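Local atomic coordinates of aspartyl-tRNA synthetase 2 (Thermus thermophilus, PDB entry 1N9W), a protein that charges both tRNA(Asp) and tRNA(Asn) with L-aspartate, first activating the amino acid with ATP and then transferring it to the tRNA acceptor end. Residues R133-Y138 with L215-E220; L233-L238 with Q265-L270; E240-A245 with A258-F263. One frame throughout, in Å; residues are numbered along the deposited sequence.

Contact 1: residues R133-Y138 with L215-E220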
loop_
_atom_site.group_PDB
_atom_site.type_symbol
_atom_site.label_atom_id
_atom_site.label_comp_id
_atom_site.label_asym_id
_atom_site.label_seq_id
_atom_site.Cartn_x
_atom_site.Cartn_y
_atom_site.Cartn_z
ATOM N N ARG B 133 6.490 2.763 3.375
ATOM C CA ARG B 133 5.851 2.778 4.688
ATOM C C ARG B 133 5.935 4.210 5.238
ATOM O O ARG B 133 4.956 4.739 5.775
ATOM C CB ARG B 133 6.558 1.795 5.645
ATOM C CG ARG B 133 5.959 1.699 7.059
ATOM C CD ARG B 133 6.864 0.849 7.967
ATOM N NE ARG B 133 7.085 -0.463 7.372
ATOM C CZ ARG B 133 8.264 -1.067 7.269
ATOM N NH1 ARG B 133 9.365 -0.489 7.734
ATOM N NH2 ARG B 133 8.342 -2.246 6.662
ATOM N N GLY B 134 7.102 4.835 5.078
ATOM C CA GLY B 134 7.293 6.203 5.542
ATOM C C GLY B 134 6.381 7.149 4.792
ATOM O O GLY B 134 5.840 8.101 5.356
ATOM N N PHE B 135 6.217 6.869 3.506
ATOM C CA PHE B 135 5.373 7.660 2.620
ATOM C C PHE B 135 3.950 7.717 3.164
ATOM O O PHE B 135 3.395 8.798 3.359
ATOM C CB PHE B 135 5.377 7.011 1.238
ATOM C CG PHE B 135 4.513 7.699 0.228
ATOM C CD1 PHE B 135 4.949 8.864 -0.403
ATOM C CD2 PHE B 135 3.266 7.177 -0.108
ATOM C CE1 PHE B 135 4.159 9.490 -1.357
ATOM C CE2 PHE B 135 2.466 7.797 -1.061
ATOM C CZ PHE B 135 2.908 8.958 -1.690
ATOM N N ARG B 136 3.368 6.543 3.414
ATOM C CA ARG B 136 2.004 6.449 3.926
ATOM C C ARG B 136 1.831 7.004 5.348
ATOM O O ARG B 136 0.794 7.592 5.664
ATOM C CB ARG B 136 1.518 4.993 3.892
ATOM C CG ARG B 136 1.531 4.334 2.514
ATOM C CD ARG B 136 0.454 3.241 2.434
ATOM N NE ARG B 136 0.568 2.372 1.255
ATOM C CZ ARG B 136 1.406 1.346 1.155
ATOM N NH1 ARG B 136 2.213 1.045 2.167
ATOM N NH2 ARG B 136 1.440 0.618 0.039
ATOM N N ARG B 137 2.835 6.810 6.199
ATOM C CA ARG B 137 2.772 7.290 7.574
ATOM C C ARG B 137 2.718 8.815 7.601
ATOM O O ARG B 137 1.808 9.393 8.191
ATOM C CB ARG B 137 3.993 6.813 8.377
ATOM C CG ARG B 137 3.815 6.873 9.900
ATOM C CD ARG B 137 5.139 6.870 10.680
ATOM N NE ARG B 137 5.941 5.646 10.570
ATOM C CZ ARG B 137 5.551 4.431 10.958
ATOM N NH1 ARG B 137 4.349 4.251 11.485
ATOM N NH2 ARG B 137 6.376 3.396 10.849
ATOM N N TYR B 138 3.685 9.465 6.960
ATOM C CA TYR B 138 3.715 10.923 6.955
ATOM C C TYR B 138 2.401 11.509 6.465
ATOM O O TYR B 138 1.835 12.383 7.109
ATOM C CB TYR B 138 4.856 11.459 6.077
ATOM C CG TYR B 138 4.832 12.971 5.977
ATOM C CD1 TYR B 138 5.282 13.772 7.034
ATOM C CD2 TYR B 138 4.260 13.603 4.869
ATOM C CE1 TYR B 138 5.145 15.163 6.994
ATOM C CE2 TYR B 138 4.118 14.989 4.819
ATOM C CZ TYR B 138 4.564 15.760 5.889
ATOM O OH TYR B 138 4.401 17.122 5.860
ATOM N N LEU B 215 6.465 1.457 -10.003
ATOM C CA LEU B 215 5.692 1.820 -8.822
ATOM C C LEU B 215 5.662 3.337 -8.682
ATOM O O LEU B 215 6.706 3.987 -8.629
ATOM C CB LEU B 215 6.323 1.194 -7.573
ATOM C CG LEU B 215 5.537 1.280 -6.265
ATOM C CD1 LEU B 215 4.182 0.619 -6.436
ATOM C CD2 LEU B 215 6.319 0.606 -5.148
ATOM N N SER B 216 4.464 3.900 -8.624
ATOM C CA SER B 216 4.327 5.346 -8.497
ATOM C C SER B 216 3.656 5.729 -7.181
ATOM O O SER B 216 2.628 5.163 -6.812
ATOM C CB SER B 216 3.512 5.886 -9.669
ATOM O OG SER B 216 3.445 7.297 -9.626
ATOM N N LEU B 217 4.250 6.682 -6.471
ATOM C CA LEU B 217 3.681 7.146 -5.206
ATOM C C LEU B 217 3.087 8.512 -5.514
ATOM O O LEU B 217 3.791 9.521 -5.545
ATOM C CB LEU B 217 4.772 7.257 -4.127
ATOM C CG LEU B 217 5.842 6.147 -4.127
ATOM C CD1 LEU B 217 6.915 6.509 -3.106
ATOM C CD2 LEU B 217 5.220 4.789 -3.819
ATOM N N ASP B 218 1.784 8.519 -5.761
ATOM C CA ASP B 218 1.040 9.716 -6.115
ATOM C C ASP B 218 0.415 10.434 -4.922
ATOM O O ASP B 218 -0.083 9.808 -3.975
ATOM C CB ASP B 218 -0.050 9.355 -7.125
ATOM C CG ASP B 218 0.509 8.671 -8.373
ATOM O OD1 ASP B 218 -0.286 8.189 -9.200
ATOM O OD2 ASP B 218 1.742 8.619 -8.526
ATOM N N VAL B 219 0.437 11.761 -4.992
ATOM C CA VAL B 219 -0.113 12.614 -3.948
ATOM C C VAL B 219 -0.931 13.724 -4.611
ATOM O O VAL B 219 -0.490 14.322 -5.588
ATOM C CB VAL B 219 1.017 13.264 -3.110
ATOM C CG1 VAL B 219 0.421 14.021 -1.933
ATOM C CG2 VAL B 219 1.990 12.203 -2.626
ATOM N N GLU B 220 -2.122 13.987 -4.086
ATOM C CA GLU B 220 -2.978 15.042 -4.619
ATOM C C GLU B 220 -3.678 15.681 -3.413
ATOM O O GLU B 220 -4.234 14.980 -2.561
ATOM C CB GLU B 220 -4.002 14.459 -5.611
ATOM C CG GLU B 220 -4.667 15.480 -6.551
ATOM C CD GLU B 220 -3.774 15.936 -7.710
ATOM O OE1 GLU B 220 -4.151 16.910 -8.396
ATOM O OE2 GLU B 220 -2.708 15.329 -7.948
#
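F135 drives the far end of its ring between L217 and V219, two residues that face the helix from the same side of strand L215-E220. L217 lies over one face of the ring: its CB sits 3.7 Å from the ring centroid and 21° off the normal, a CH-pi contact displaced toward the rim at CZ. Its CD1 follows more loosely, 4.1 Å from CD1 of F135. V219 sends in one branch, CG2, which comes 3.5 Å from F135 CZ at an oblique angle. The third neighbour is polar: the backbone O of D218 lies in the ring plane, 3.9 Å from CZ, where the weakly positive C-H rim suits a carbonyl oxygen. With CG anti to the backbone N (chi1 178°), the phenyl reaches from helix to strand, bridging axes 10.6 Å apart that run only 12° from parallel. A phenylalanine, flat and rigid beyond CB, can span this gap; leucine offers a CB methylene to its face and valine a methyl. Farther out, L237 of helix 227-248 packs on F135, and strands 192-198 and 387-393 flank L215-E220. On the same helix, R133 and R136 form salt bridges to D140 and E146 of the second subunit. A long interface helix packed on an antiparallel sheet is typical of the class II synthetase catalytic domain, the helix consistent with motif 1 and strands 192-198 and 215-222 with motif 2's pair.

Contact 2: residues L233-L238 with Q265-L270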
loop_
_atom_site.group_PDB
_atom_site.type_symbol
_atom_site.label_atom_id
_atom_site.label_comp_id
_atom_site.label_asym_id
_atom_site.label_seq_id
_atom_site.Cartn_x
_atom_site.Cartn_y
_atom_site.Cartn_z
ATOM N N LEU B 233 5.612 20.223 0.900
ATOM C CA LEU B 233 5.053 18.966 1.368
ATOM C C LEU B 233 5.976 17.804 1.001
ATOM O O LEU B 233 6.320 16.982 1.845
ATOM C CB LEU B 233 3.675 18.718 0.751
ATOM C CG LEU B 233 3.125 17.281 0.929
ATOM C CD1 LEU B 233 2.714 17.074 2.371
ATOM C CD2 LEU B 233 1.934 17.056 0.004
ATOM N N GLU B 234 6.374 17.746 -0.266
ATOM C CA GLU B 234 7.247 16.683 -0.728
ATOM C C GLU B 234 8.563 16.610 0.036
ATOM O O GLU B 234 9.099 15.519 0.264
ATOM C CB GLU B 234 7.516 16.815 -2.223
ATOM C CG GLU B 234 8.599 15.881 -2.699
ATOM C CD GLU B 234 8.563 15.630 -4.197
ATOM O OE1 GLU B 234 8.182 16.548 -4.955
ATOM O OE2 GLU B 234 8.936 14.509 -4.602
ATOM N N GLU B 235 9.084 17.766 0.433
ATOM C CA GLU B 235 10.340 17.833 1.184
ATOM C C GLU B 235 10.196 17.136 2.524
ATOM O O GLU B 235 11.046 16.338 2.918
ATOM C CB GLU B 235 10.752 19.294 1.421
ATOM C CG GLU B 235 11.577 19.902 0.292
ATOM C CD GLU B 235 11.959 21.368 0.559
ATOM O OE1 GLU B 235 12.401 21.686 1.685
ATOM O OE2 GLU B 235 11.831 22.187 -0.366
ATOM N N ALA B 236 9.116 17.454 3.226
ATOM C CA ALA B 236 8.857 16.861 4.532
ATOM C C ALA B 236 8.562 15.370 4.351
ATOM O O ALA B 236 9.012 14.544 5.143
ATOM C CB ALA B 236 7.676 17.570 5.200
ATOM N N LEU B 237 7.814 15.046 3.296
ATOM C CA LEU B 237 7.461 13.671 2.970
ATOM C C LEU B 237 8.734 12.844 2.779
ATOM O O LEU B 237 8.890 11.782 3.378
ATOM C CB LEU B 237 6.624 13.633 1.687
ATOM C CG LEU B 237 6.279 12.273 1.065
ATOM C CD1 LEU B 237 5.372 11.491 1.998
ATOM C CD2 LEU B 237 5.598 12.493 -0.285
ATOM N N LEU B 238 9.645 13.348 1.949
ATOM C CA LEU B 238 10.907 12.668 1.673
ATOM C C LEU B 238 11.749 12.463 2.916
ATOM O O LEU B 238 12.350 11.400 3.099
ATOM C CB LEU B 238 11.724 13.454 0.650
ATOM C CG LEU B 238 11.257 13.319 -0.797
ATOM C CD1 LEU B 238 11.790 14.476 -1.613
ATOM C CD2 LEU B 238 11.714 11.981 -1.350
ATOM N N GLN B 265 15.851 19.349 2.783
ATOM C CA GLN B 265 15.196 20.519 3.349
ATOM C C GLN B 265 15.707 21.776 2.659
ATOM O O GLN B 265 16.900 21.900 2.388
ATOM C CB GLN B 265 15.451 20.590 4.853
ATOM C CG GLN B 265 15.069 21.913 5.469
ATOM C CD GLN B 265 14.862 21.809 6.961
ATOM O OE1 GLN B 265 15.692 21.245 7.683
ATOM N NE2 GLN B 265 13.755 22.363 7.440
ATOM N N ASP B 266 14.799 22.702 2.370
ATOM C CA ASP B 266 15.182 23.937 1.701
ATOM C C ASP B 266 15.937 23.601 0.423
ATOM O O ASP B 266 17.002 24.154 0.140
ATOM C CB ASP B 266 16.053 24.787 2.627
ATOM C CG ASP B 266 15.255 25.430 3.742
ATOM O OD1 ASP B 266 15.838 25.724 4.806
ATOM O OD2 ASP B 266 14.041 25.657 3.550
ATOM N N ILE B 267 15.375 22.673 -0.342
ATOM C CA ILE B 267 15.973 22.240 -1.597
ATOM C C ILE B 267 16.047 23.389 -2.588
ATOM O O ILE B 267 15.088 24.147 -2.750
ATOM C CB ILE B 267 15.157 21.110 -2.232
ATOM C CG1 ILE B 267 15.141 19.900 -1.293
ATOM C CG2 ILE B 267 15.738 20.750 -3.589
ATOM C CD1 ILE B 267 14.274 18.770 -1.783
ATOM N N PRO B 268 17.195 23.533 -3.267
ATOM C CA PRO B 268 17.437 24.584 -4.264
ATOM C C PRO B 268 16.397 24.630 -5.384
ATOM O O PRO B 268 16.161 23.632 -6.066
ATOM C CB PRO B 268 18.829 24.237 -4.787
ATOM C CG PRO B 268 19.494 23.668 -3.575
ATOM C CD PRO B 268 18.426 22.764 -3.014
ATOM N N ARG B 269 15.779 25.794 -5.565
ATOM C CA ARG B 269 14.769 25.987 -6.603
ATOM C C ARG B 269 15.458 26.598 -7.827
ATOM O O ARG B 269 16.374 27.408 -7.688
ATOM C CB ARG B 269 13.672 26.940 -6.110
ATOM C CG ARG B 269 13.021 26.586 -4.762
ATOM C CD ARG B 269 11.948 25.506 -4.886
ATOM N NE ARG B 269 11.018 25.488 -3.752
ATOM C CZ ARG B 269 11.293 25.005 -2.540
ATOM N NH1 ARG B 269 12.483 24.484 -2.274
ATOM N NH2 ARG B 269 10.368 25.034 -1.587
ATOM N N LEU B 270 15.025 26.220 -9.024
ATOM C CA LEU B 270 15.641 26.754 -10.228
ATOM C C LEU B 270 14.686 26.719 -11.408
ATOM O O LEU B 270 14.242 25.652 -11.835
ATOM C CB LEU B 270 16.904 25.961 -10.563
ATOM C CG LEU B 270 17.897 26.626 -11.519
ATOM C CD1 LEU B 270 18.410 27.913 -10.895
ATOM C CD2 LEU B 270 19.054 25.683 -11.799
#
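E235 meets the loop Q265-L270 with both carboxylate oxygens and with its aliphatic stem. The hydrogen bond to the backbone is made by OE1, which accepts the N-H of D266 at 2.7 Å; the donor stands 42° out of the carboxylate plane and the bond is bent, 132° at the hydrogen. The charged contact belongs to OE2, 3.1 Å from R269 NH1 in a salt bridge whose hydrogen bond is weak, the carboxylate and guanidinium planes standing 87° apart. R269 has its stronger partner in E228, and its NH1 also bonds weakly to the O of I267, 2.7 Å away. The apolar contact is between E235 CG and I267 CD1, at 3.6 Å. A chain extended beyond CG gives glutamate the reach for all three tasks, while isoleucine lies against its CG methylene and also packs on W311 and F313. An alanine in place of E235 would probably leave the D266 N-H without this acceptor, R269 with one carboxylate fewer, and a gap beside I267. The arrangement ties helix 227-248, which lies against the sheet, to the loop entering outermost strand 269-271, within the sheet-and-helix fold of a class II synthetase catalytic domain.

Contact 3: residues E240-A245 with A258-F263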
loop_
_atom_site.group_PDB
_atom_site.type_symbol
_atom_site.label_atom_id
_atom_site.label_comp_id
_atom_site.label_asym_id
_atom_site.label_seq_id
_atom_site.Cartn_x
_atom_site.Cartn_y
_atom_site.Cartn_z
ATOM N N GLU B 240 10.771 12.088 5.905
ATOM C CA GLU B 240 10.165 10.997 6.660
ATOM C C GLU B 240 10.534 9.652 6.022
ATOM O O GLU B 240 10.996 8.741 6.704
ATOM C CB GLU B 240 8.646 11.169 6.676
ATOM C CG GLU B 240 7.881 10.066 7.400
ATOM C CD GLU B 240 7.350 10.515 8.740
ATOM O OE1 GLU B 240 7.168 11.742 8.924
ATOM O OE2 GLU B 240 7.093 9.645 9.611
ATOM N N MET B 241 10.330 9.547 4.711
ATOM C CA MET B 241 10.623 8.323 3.975
ATOM C C MET B 241 12.050 7.821 4.253
ATOM O O MET B 241 12.246 6.659 4.620
ATOM C CB MET B 241 10.380 8.558 2.478
ATOM C CG MET B 241 8.904 8.761 2.125
ATOM S SD MET B 241 8.665 9.481 0.469
ATOM C CE MET B 241 9.022 8.093 -0.466
ATOM N N LEU B 242 13.037 8.702 4.098
ATOM C CA LEU B 242 14.436 8.362 4.346
ATOM C C LEU B 242 14.689 7.962 5.796
ATOM O O LEU B 242 15.493 7.069 6.078
ATOM C CB LEU B 242 15.327 9.554 3.978
ATOM C CG LEU B 242 15.732 9.650 2.497
ATOM C CD1 LEU B 242 14.510 9.515 1.597
ATOM C CD2 LEU B 242 16.432 10.981 2.255
ATOM N N GLU B 243 13.994 8.626 6.710
ATOM C CA GLU B 243 14.130 8.349 8.140
ATOM C C GLU B 243 13.655 6.927 8.451
ATOM O O GLU B 243 14.272 6.212 9.236
ATOM C CB GLU B 243 13.296 9.354 8.930
ATOM C CG GLU B 243 13.653 9.435 10.396
ATOM C CD GLU B 243 15.013 10.055 10.604
ATOM O OE1 GLU B 243 15.300 11.085 9.945
ATOM O OE2 GLU B 243 15.798 9.530 11.426
ATOM N N GLU B 244 12.539 6.541 7.832
ATOM C CA GLU B 244 11.956 5.218 8.021
ATOM C C GLU B 244 12.932 4.141 7.561
ATOM O O GLU B 244 13.153 3.153 8.260
ATOM C CB GLU B 244 10.642 5.119 7.247
ATOM C CG GLU B 244 9.820 3.852 7.483
ATOM C CD GLU B 244 9.519 3.601 8.957
ATOM O OE1 GLU B 244 9.409 4.580 9.723
ATOM O OE2 GLU B 244 9.379 2.423 9.339
ATOM N N ALA B 245 13.523 4.346 6.389
ATOM C CA ALA B 245 14.478 3.405 5.811
ATOM C C ALA B 245 15.691 3.283 6.702
ATOM O O ALA B 245 16.210 2.191 6.930
ATOM C CB ALA B 245 14.903 3.886 4.427
ATOM N N ALA B 258 25.663 2.054 0.429
ATOM C CA ALA B 258 25.203 3.274 -0.221
ATOM C C ALA B 258 25.522 4.503 0.629
ATOM O O ALA B 258 25.352 4.475 1.848
ATOM C CB ALA B 258 23.696 3.192 -0.467
ATOM N N THR B 259 25.990 5.575 -0.005
ATOM C CA THR B 259 26.291 6.807 0.726
ATOM C C THR B 259 24.977 7.587 0.847
ATOM O O THR B 259 24.271 7.780 -0.144
ATOM C CB THR B 259 27.331 7.678 -0.023
ATOM O OG1 THR B 259 26.804 8.075 -1.294
ATOM C CG2 THR B 259 28.624 6.908 -0.231
ATOM N N TRP B 260 24.647 8.040 2.051
ATOM C CA TRP B 260 23.392 8.759 2.248
ATOM C C TRP B 260 23.393 10.170 1.674
ATOM O O TRP B 260 24.384 10.892 1.768
ATOM C CB TRP B 260 23.035 8.803 3.736
ATOM C CG TRP B 260 21.558 8.667 3.983
ATOM C CD1 TRP B 260 20.746 9.559 4.621
ATOM C CD2 TRP B 260 20.720 7.564 3.605
ATOM N NE1 TRP B 260 19.456 9.088 4.655
ATOM C CE2 TRP B 260 19.408 7.875 4.024
ATOM C CE3 TRP B 260 20.946 6.365 2.916
ATOM C CZ2 TRP B 260 18.332 7.003 3.822
ATOM C CZ3 TRP B 260 19.874 5.501 2.712
ATOM C CH2 TRP B 260 18.582 5.835 3.147
ATOM N N PRO B 261 22.268 10.579 1.063
ATOM C CA PRO B 261 22.103 11.903 0.454
ATOM C C PRO B 261 22.079 13.022 1.485
ATOM O O PRO B 261 22.061 12.777 2.695
ATOM C CB PRO B 261 20.757 11.796 -0.265
ATOM C CG PRO B 261 20.583 10.330 -0.483
ATOM C CD PRO B 261 21.087 9.743 0.800
ATOM N N SER B 262 22.074 14.256 0.989
ATOM C CA SER B 262 22.014 15.433 1.845
ATOM C C SER B 262 20.564 15.578 2.304
ATOM O O SER B 262 19.646 15.126 1.621
ATOM C CB SER B 262 22.457 16.672 1.058
ATOM O OG SER B 262 21.819 16.747 -0.209
ATOM N N PHE B 263 20.360 16.206 3.455
ATOM C CA PHE B 263 19.017 16.369 3.995
ATOM C C PHE B 263 18.087 17.126 3.054
ATOM O O PHE B 263 18.396 18.234 2.619
ATOM C CB PHE B 263 19.065 17.088 5.337
ATOM C CG PHE B 263 17.849 16.867 6.176
ATOM C CD1 PHE B 263 17.644 15.641 6.806
ATOM C CD2 PHE B 263 16.901 17.871 6.334
ATOM C CE1 PHE B 263 16.511 15.416 7.585
ATOM C CE2 PHE B 263 15.760 17.658 7.111
ATOM C CZ PHE B 263 15.567 16.426 7.739
#
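W260 reaches across from the loop A258-F263 to touch L242 and A245 on the helix, and its side chain can be followed outward atom by atom. CB points toward the helix, and the chi1 of -143°, well short of fully anti, turns the indole so that the six-membered ring comes up against L242, the two side chains set at a slant. At CG the ring is already covered on one face by the next residue in the chain: P261 CD stands 3.4 Å above the indole plane, offset toward the rim, so the proline braces the ring from its own loop. NE1 stays 4.2 Å from L242 CB and makes no hydrogen bond across the contact. The six-membered ring does the touching. Its CZ2 lies 3.6 Å from the backbone O of L242, approached obliquely, and 3.9 Å from both CB and CG of the same leucine, which suits its place by giving CZ2 an apolar seat. One atom farther on, CH2 meets A245 CB at 4.4 Å, near the plane of the ring and at its edge. A small methyl suits that position, nearly one helical turn after L242, because it lets the broad indole come up to the helix. I253 and L401 also pack on W260, joining helices 250-255 and 394-402 to the cluster, while P264 lies against L242. With no hydrogen bond or ion pair between the segments, their attachment rests on shape and apolar contact; the lone polar atom touched, L242 O, meets an aromatic C-H, so any electrostatic contribution there is likely to be slight.

Contacts 2 and 3 use successive parts of helix 227-248; contact 1, between helix 119-141 and strand 215-222, packs against that helix through Y138 on L233 and A236. Contact 1 is core, an aromatic-aliphatic join of helix 119-141 to an interior strand of the sheet, with the dimer interface on the same helix. Contact 3 is also largely buried and apolar, but holds a loop to the helix, nested inside the chain excursion closed by contact 2. Contact 2, nearer the surface, is the polar one, using charge and a backbone N-H where a helix glutamate meets a partly exposed loop leading to the sheet's outer strand. R133 and R137 also pair weakly with E244, linking contacts 1 and 3.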